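Local atomic coordinates of DUF4847 domain-containing protein (Bacteroides vulgatus, PDB entry 4ZGF), a protein that is of unknown function but binds calcium ions and probably has a lipocalin-like fold of the calycin clan. Residues P96-S100 with Y101-F105; P29-N32 with A33-H36; A35-D39 with K40-T44. All blocks are in the same frame, centred on the assembly; numbering follows the deposited sequence.

Interaction 1 (P96-S100 with Y101-F105); sequences PPSTS and YNNEF
T99 O accepts a hydrogen bond from the backbone N of N103 at 2.9 Å and S100 O one from that of E104 at 3.1 Å, so the extended run P96-T99 turns directly into the first turn of a helix. T99 is the N-cap. Its OG1 takes the N-H of N102, three residues on, at 2.9 Å and 159°, a nearly straight bond that satisfies one of the amides a helix start leaves without a carbonyl partner. The hydroxyl reaches it because chi1 of 69° sets OG1 between the backbone N and carbonyl carbon. Threonine suits the place: a short side chain supplies the acceptor, and the same OG1 is also hydrogen-bonded to Q71 OE1.

The side chain of N102 leans back over the cap, with N102 CG 3.1 Å from T99 OG1. The main acceptor of its ND2 is Q71 O. The bond from N102 ND2 to P97 O is weak, at 3.3 Å and 125°, and so is the one to a water that donates to P96 O. An amide fits this buried spot, since one N-H can go to Q71 O while the other is weakly shared. P96 CG packs 3.9 Å from N102 ND2; the two proline rings restrict phi, which suits the extended lead-in. On the outer side, N103 OD1 lies 3.3 Å from S98 CB, and a second water joins N103 ND2 to S98 OG. S100 OG sits over one face of the Y101 ring, toward its rim.

Beyond the cap, Y101 packs on A49 and I52 of helix 40-54, N102 and P96 lie against I70 of strand 65-70, and F105 meets V13 of strand 11-21, so the start of helix 100-111 is set between a helix and the antiparallel sheet.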
loop_
_atom_site.group_PDB
_atom_site.type_symbol
_atom_site.label_atom_id
_atom_site.label_comp_id
_atom_site.label_asym_id
_atom_site.label_seq_id
_atom_site.Cartn_x
_atom_site.Cartn_y
_atom_site.Cartn_z
ATOM N N PRO A 96 13.046 -2.890 8.084
ATOM C CA PRO A 96 14.339 -3.415 7.640
ATOM C C PRO A 96 15.215 -2.292 7.132
ATOM O O PRO A 96 14.764 -1.169 6.973
ATOM C CB PRO A 96 13.918 -4.368 6.525
ATOM C CG PRO A 96 12.720 -3.733 5.899
ATOM C CD PRO A 96 11.987 -3.099 7.068
ATOM N N PRO A 97 16.476 -2.598 6.845
ATOM C CA PRO A 97 17.368 -1.619 6.280
ATOM C C PRO A 97 16.736 -0.862 5.110
ATOM O O PRO A 97 16.175 -1.445 4.184
ATOM C CB PRO A 97 18.574 -2.484 5.860
ATOM C CG PRO A 97 18.634 -3.528 6.938
ATOM C CD PRO A 97 17.169 -3.862 7.175
ATOM N N SER A 98 16.859 0.462 5.172
ATOM C CA SER A 98 16.098 1.350 4.293
ATOM C C SER A 98 16.538 1.258 2.853
ATOM O O SER A 98 17.695 0.945 2.509
ATOM C CB SER A 98 16.186 2.837 4.786
ATOM O OG SER A 98 17.493 3.369 4.721
ATOM N N THR A 99 15.560 1.555 1.987
ATOM C CA THR A 99 15.788 1.746 0.536
ATOM C C THR A 99 14.796 2.841 0.122
ATOM O O THR A 99 13.874 3.153 0.848
ATOM C CB THR A 99 15.484 0.500 -0.279
ATOM O OG1 THR A 99 14.073 0.285 -0.239
ATOM C CG2 THR A 99 16.217 -0.714 0.208
ATOM N N SER A 100 14.965 3.366 -1.075
ATOM C CA SER A 100 14.065 4.421 -1.535
ATOM C C SER A 100 12.603 3.925 -1.584
ATOM O O SER A 100 11.674 4.582 -1.107
ATOM C CB SER A 100 14.512 4.945 -2.902
ATOM O OG SER A 100 14.468 3.911 -3.862
ATOM N N TYR A 101 12.394 2.745 -2.169
ATOM C CA TYR A 101 11.054 2.201 -2.286
ATOM C C TYR A 101 10.485 1.811 -0.928
ATOM O O TYR A 101 9.295 1.978 -0.672
ATOM C CB TYR A 101 10.990 1.028 -3.261
ATOM C CG TYR A 101 11.459 1.390 -4.638
ATOM C CD1 TYR A 101 10.650 2.157 -5.468
ATOM C CD2 TYR A 101 12.734 1.032 -5.092
ATOM C CE1 TYR A 101 11.069 2.521 -6.744
ATOM C CE2 TYR A 101 13.162 1.401 -6.360
ATOM C CZ TYR A 101 12.307 2.137 -7.173
ATOM O OH TYR A 101 12.687 2.573 -8.453
ATOM N N ASN A 102 11.332 1.270 -0.043
ATOM C CA ASN A 102 10.855 0.976 1.305
ATOM C C ASN A 102 10.357 2.239 1.984
ATOM O O ASN A 102 9.338 2.229 2.668
ATOM C CB ASN A 102 11.966 0.380 2.177
ATOM C CG ASN A 102 12.265 -1.073 1.913
ATOM O OD1 ASN A 102 11.649 -1.718 1.049
ATOM N ND2 ASN A 102 13.199 -1.623 2.682
ATOM N N ASN A 103 11.129 3.309 1.862
ATOM C CA ASN A 103 10.790 4.553 2.540
ATOM C C ASN A 103 9.435 5.076 2.023
ATOM O O ASN A 103 8.609 5.549 2.800
ATOM C CB ASN A 103 11.891 5.599 2.312
ATOM C CG ASN A 103 13.261 5.181 2.856
ATOM O OD1 ASN A 103 13.396 4.219 3.595
ATOM N ND2 ASN A 103 14.295 5.891 2.421
ATOM N N GLU A 104 9.208 4.964 0.716
ATOM C CA GLU A 104 7.956 5.389 0.125
ATOM C C GLU A 104 6.772 4.566 0.690
ATOM O O GLU A 104 5.704 5.109 1.010
ATOM C CB GLU A 104 8.062 5.286 -1.391
ATOM C CG GLU A 104 6.863 5.805 -2.128
ATOM C CD GLU A 104 7.046 5.783 -3.628
ATOM O OE1 GLU A 104 7.915 5.064 -4.144
ATOM O OE2 GLU A 104 6.298 6.484 -4.306
ATOM N N PHE A 105 6.964 3.248 0.772
ATOM C CA PHE A 105 5.927 2.364 1.300
ATOM C C PHE A 105 5.631 2.654 2.772
ATOM O O PHE A 105 4.470 2.766 3.201
ATOM C CB PHE A 105 6.370 0.916 1.100
ATOM C CG PHE A 105 5.401 -0.096 1.619
ATOM C CD1 PHE A 105 4.304 -0.477 0.884
ATOM C CD2 PHE A 105 5.549 -0.632 2.910
ATOM C CE1 PHE A 105 3.406 -1.442 1.350
ATOM C CE2 PHE A 105 4.658 -1.592 3.379
ATOM C CZ PHE A 105 3.586 -1.991 2.588
HETATM O O HOH W 1 12.984 -0.033 5.338
HETATM O O HOH W 2 17.301 4.785 2.285
#

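Interaction 2 (P29-N32 with A33-H36); sequences PKYN and AMAH
Y31 and M34, three residues apart on the short helix 30-35, form a Met-aromatic contact, with M34 present as selenomethionine. M34 SE is 5.2 Å from the centroid of the Y31 ring, at its edge. Followed outward, the M34 side chain begins with CB resting 3.4 Å from K30 O, the carbonyl that also accepts a hydrogen bond from the backbone N of M34. CG then stands anti to the backbone N (chi1 -170°), lying against I42 O of helix 40-54 and carrying the chain out alongside Y31, the two side chains pointing the same way. M34 SE comes 4.0 Å from Y31 CD1. At chi3 the chain bends, turning M34 CE back toward the tyrosine, 3.7 Å from Y31 CE1. A long, flexible and polarisable side chain suits this place, since it can bend to keep both SE and CE against the ring.

Several neighbours fix that ring. K30 CG lies over the centre of one face, and the extended lysine runs on to bring NZ near Y31 OH in a weak bond. The stronger partner of both polar ends is E104 on helix 100-111, which forms a salt bridge with K30 and probably a hydrogen bond with Y31 OH. The ring also packs on A49, L50 and I53 of helix 40-54, so an aromatic residue with a polar tip fits a buried position that ends at a carboxylate.

The backbone bonds of the helix run from A33, M34 and A35 back to P29, K30 and Y31. The N32 side chain, about 8 Å from a bound calcium ion, is held through ND2 by D15 of strand 11-21, while its carbonyl serves H36, four residues on. H36 N gives a weak bond, and H36 ND1 donates to N32 O at 3.0 Å, with the oxygen near the imidazole plane at its edge.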
loop_
_atom_site.group_PDB
_atom_site.type_symbol
_atom_site.label_atom_id
_atom_site.label_comp_id
_atom_site.label_asym_id
_atom_site.label_seq_id
_atom_site.Cartn_x
_atom_site.Cartn_y
_atom_site.Cartn_z
ATOM N N PRO A 29 -1.972 5.628 -11.456
ATOM C CA PRO A 29 -1.002 4.664 -10.894
ATOM C C PRO A 29 0.415 5.075 -11.256
ATOM O O PRO A 29 0.797 5.078 -12.419
ATOM C CB PRO A 29 -1.403 3.342 -11.564
ATOM C CG PRO A 29 -1.984 3.767 -12.891
ATOM C CD PRO A 29 -2.699 5.065 -12.617
ATOM N N LYS A 30 1.231 5.406 -10.244
ATOM C CA LYS A 30 2.526 6.031 -10.437
ATOM C C LYS A 30 3.492 5.161 -11.240
ATOM O O LYS A 30 4.074 5.640 -12.226
ATOM C CB LYS A 30 3.123 6.332 -9.050
ATOM C CG LYS A 30 4.513 6.916 -9.114
ATOM C CD LYS A 30 5.056 7.280 -7.730
ATOM C CE LYS A 30 6.482 7.771 -7.807
ATOM N NZ LYS A 30 6.964 8.177 -6.457
ATOM N N TYR A 31 3.734 3.935 -10.785
ATOM C CA TYR A 31 4.791 3.139 -11.420
ATOM C C TYR A 31 4.317 2.476 -12.705
ATOM O O TYR A 31 5.114 2.325 -13.630
ATOM C CB TYR A 31 5.412 2.181 -10.398
ATOM C CG TYR A 31 6.202 2.956 -9.359
ATOM C CD1 TYR A 31 7.380 3.574 -9.732
ATOM C CD2 TYR A 31 5.757 3.114 -8.055
ATOM C CE1 TYR A 31 8.129 4.308 -8.826
ATOM C CE2 TYR A 31 6.494 3.846 -7.126
ATOM C CZ TYR A 31 7.682 4.441 -7.516
ATOM O OH TYR A 31 8.444 5.203 -6.652
ATOM N N ASN A 32 3.023 2.123 -12.801
ATOM C CA ASN A 32 2.517 1.666 -14.091
ATOM C C ASN A 32 2.569 2.800 -15.121
ATOM O O ASN A 32 2.910 2.553 -16.284
ATOM C CB ASN A 32 1.118 1.091 -13.941
ATOM C CG ASN A 32 1.147 -0.311 -13.358
ATOM O OD1 ASN A 32 1.429 -1.289 -14.084
ATOM N ND2 ASN A 32 0.883 -0.436 -12.075
ATOM N N ALA A 33 2.260 4.036 -14.710
ATOM C CA ALA A 33 2.426 5.174 -15.638
ATOM C C ALA A 33 3.876 5.352 -16.002
ATOM O O ALA A 33 4.221 5.590 -17.172
ATOM C CB ALA A 33 1.851 6.441 -15.063
HETATM N N MSE A 34 4.778 5.260 -15.013
HETATM C CA MSE A 34 6.209 5.422 -15.300
HETATM C C MSE A 34 6.693 4.423 -16.317
HETATM O O MSE A 34 7.466 4.762 -17.220
HETATM C CB MSE A 34 7.011 5.317 -13.990
HETATM C CG MSE A 34 8.463 5.713 -14.210
HETATM SE SE MSE A 34 9.512 5.498 -12.557
HETATM C CE MSE A 34 8.574 6.809 -11.494
ATOM N N ALA A 35 6.241 3.162 -16.188
ATOM C CA ALA A 35 6.633 2.092 -17.120
ATOM C C ALA A 35 6.123 2.329 -18.539
ATOM O O ALA A 35 6.592 1.687 -19.472
ATOM C CB ALA A 35 6.146 0.745 -16.606
ATOM N N HIS A 36 5.165 3.247 -18.700
ATOM C CA HIS A 36 4.651 3.651 -20.014
ATOM C C HIS A 36 5.077 5.052 -20.431
ATOM O O HIS A 36 4.553 5.597 -21.395
ATOM C CB HIS A 36 3.123 3.477 -20.049
ATOM C CG HIS A 36 2.745 2.014 -20.067
ATOM N ND1 HIS A 36 2.840 1.219 -18.943
ATOM C CD2 HIS A 36 2.448 1.154 -21.071
ATOM C CE1 HIS A 36 2.521 -0.029 -19.240
ATOM N NE2 HIS A 36 2.307 -0.104 -20.526
#

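Interaction 3 (A35-D39 with K40-T44); sequences AHNPD and KTIAT
D39 OD1 takes two hydrogen bonds from T41, one from OG1 at 2.8 Å and one from the backbone N at 2.9 Å. Both donors approach from the same face of the carboxylate plane, the hydroxyl on the syn side and the amide on the anti side, and the amide bond is bent to 135°. D39 keeps its CG trans to the amide nitrogen (chi1 180°), which swings the carboxylate forward to T41 at the start of the helix. Threonine suits the second place of that turn because its OG1 adds a side-chain donor to the backbone one. D39 O continues the pattern in the main chain, accepting a hydrogen bond from A43 N at 2.9 Å in a nearly straight line.

The bond from T41 N to D39 OD1 caps helix 40-54, with D39 at its N-cap. A carboxylate is apt here, as its negative charge would be expected to interact favourably with the positive end of the helix dipole. Just before the cap lies an Asx turn: N37 OD1 accepts a hydrogen bond from D39 N at 2.9 Å, in the carbonyl plane and on a lone pair, so N37 positions the capping residue. P38, between them, has no N-H to satisfy and a ring that restrains the tight bend.

Van der Waals contacts complete the turn. I42 spans the loop with its two branches: I42 CG2 packs 3.6 Å from N37 CB and lies along the amide, whereas I42 CD1 comes 3.7 Å from D39 OD2, the carboxylate oxygen not used for capping. The branched residue thus covers the Asx turn and the cap together. A43, a small residue in a buried position, touches two carbonyl oxygens with its methyl group, A43 CB lying 3.4 Å from A35 O and 3.7 Å from N37 O.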
loop_
_atom_site.group_PDB
_atom_site.type_symbol
_atom_site.label_atom_id
_atom_site.label_comp_id
_atom_site.label_asym_id
_atom_site.label_seq_id
_atom_site.Cartn_x
_atom_site.Cartn_y
_atom_site.Cartn_z
ATOM N N ALA A 35 6.241 3.162 -16.188
ATOM C CA ALA A 35 6.633 2.092 -17.120
ATOM C C ALA A 35 6.123 2.329 -18.539
ATOM O O ALA A 35 6.592 1.687 -19.472
ATOM C CB ALA A 35 6.146 0.745 -16.606
ATOM N N HIS A 36 5.165 3.247 -18.700
ATOM C CA HIS A 36 4.651 3.651 -20.014
ATOM C C HIS A 36 5.077 5.052 -20.431
ATOM O O HIS A 36 4.553 5.597 -21.395
ATOM C CB HIS A 36 3.123 3.477 -20.049
ATOM C CG HIS A 36 2.745 2.014 -20.067
ATOM N ND1 HIS A 36 2.840 1.219 -18.943
ATOM C CD2 HIS A 36 2.448 1.154 -21.071
ATOM C CE1 HIS A 36 2.521 -0.029 -19.240
ATOM N NE2 HIS A 36 2.307 -0.104 -20.526
ATOM N N ASN A 37 6.070 5.616 -19.752
ATOM C CA ASN A 37 6.558 6.929 -20.134
ATOM C C ASN A 37 7.142 6.872 -21.536
ATOM O O ASN A 37 7.800 5.891 -21.898
ATOM C CB ASN A 37 7.641 7.364 -19.140
ATOM C CG ASN A 37 7.959 8.843 -19.229
ATOM O OD1 ASN A 37 8.715 9.286 -20.091
ATOM N ND2 ASN A 37 7.430 9.600 -18.309
ATOM N N PRO A 38 6.959 7.938 -22.332
ATOM C CA PRO A 38 7.512 7.891 -23.686
ATOM C C PRO A 38 9.030 7.977 -23.747
ATOM O O PRO A 38 9.579 7.686 -24.800
ATOM C CB PRO A 38 6.842 9.072 -24.407
ATOM C CG PRO A 38 6.539 9.985 -23.303
ATOM C CD PRO A 38 6.112 9.106 -22.134
ATOM N N ASP A 39 9.704 8.357 -22.661
ATOM C CA ASP A 39 11.160 8.244 -22.576
ATOM C C ASP A 39 11.486 6.814 -22.184
ATOM O O ASP A 39 11.148 6.376 -21.086
ATOM C CB ASP A 39 11.686 9.237 -21.536
ATOM C CG ASP A 39 13.183 9.223 -21.340
ATOM O OD1 ASP A 39 13.828 8.221 -21.584
ATOM O OD2 ASP A 39 13.706 10.282 -20.832
ATOM N N LYS A 40 12.159 6.103 -23.082
ATOM C CA LYS A 40 12.427 4.688 -22.854
ATOM C C LYS A 40 13.267 4.444 -21.605
ATOM O O LYS A 40 13.115 3.392 -20.982
ATOM C CB LYS A 40 13.074 4.097 -24.111
ATOM C CG LYS A 40 12.115 4.091 -25.309
ATOM C CD LYS A 40 12.696 3.503 -26.586
ATOM C CE LYS A 40 11.637 3.374 -27.681
ATOM N NZ LYS A 40 11.215 4.688 -28.257
ATOM N N THR A 41 14.148 5.379 -21.253
ATOM C CA THR A 41 14.945 5.188 -20.028
ATOM C C THR A 41 14.090 5.297 -18.782
ATOM O O THR A 41 14.297 4.570 -17.801
ATOM C CB THR A 41 16.172 6.145 -19.935
ATOM O OG1 THR A 41 15.771 7.517 -19.702
ATOM C CG2 THR A 41 17.088 6.002 -21.169
ATOM N N ILE A 42 13.134 6.224 -18.790
ATOM C CA ILE A 42 12.197 6.332 -17.663
ATOM C C ILE A 42 11.286 5.096 -17.617
ATOM O O ILE A 42 11.026 4.559 -16.538
ATOM C CB ILE A 42 11.397 7.646 -17.732
ATOM C CG1 ILE A 42 12.344 8.845 -17.609
ATOM C CG2 ILE A 42 10.306 7.668 -16.684
ATOM C CD1 ILE A 42 11.684 10.201 -17.762
ATOM N N ALA A 43 10.846 4.627 -18.776
ATOM C CA ALA A 43 10.023 3.430 -18.812
ATOM C C ALA A 43 10.776 2.237 -18.209
ATOM O O ALA A 43 10.176 1.457 -17.465
ATOM C CB ALA A 43 9.560 3.146 -20.235
ATOM N N THR A 44 12.059 2.100 -18.510
ATOM C CA THR A 44 12.860 1.027 -17.922
ATOM C C THR A 44 12.916 1.128 -16.398
ATOM O O THR A 44 12.759 0.118 -15.694
ATOM C CB THR A 44 14.258 1.042 -18.515
ATOM O OG1 THR A 44 14.139 0.725 -19.906
ATOM C CG2 THR A 44 15.156 0.030 -17.861
#

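From the N terminus, interaction 2 comes first, forming helix 30-35 directly after strand 26-29. Interaction 3 begins on its last residues, A35 and H36, and closes the short loop into helix 40-54; the two overlap in sequence, and M34 CG packs 3.6 Å from I42 O. Interaction 1 follows much later, at the entry to helix 100-111, in series with the others rather than nested. E104 joins it to interaction 2, and the ring of Y101 adds packing there, with Y101 CE1 3.8 Å from Y31 OH. Interaction 3 does not touch interaction 1. Together they connect three helices beside the curled antiparallel sheet.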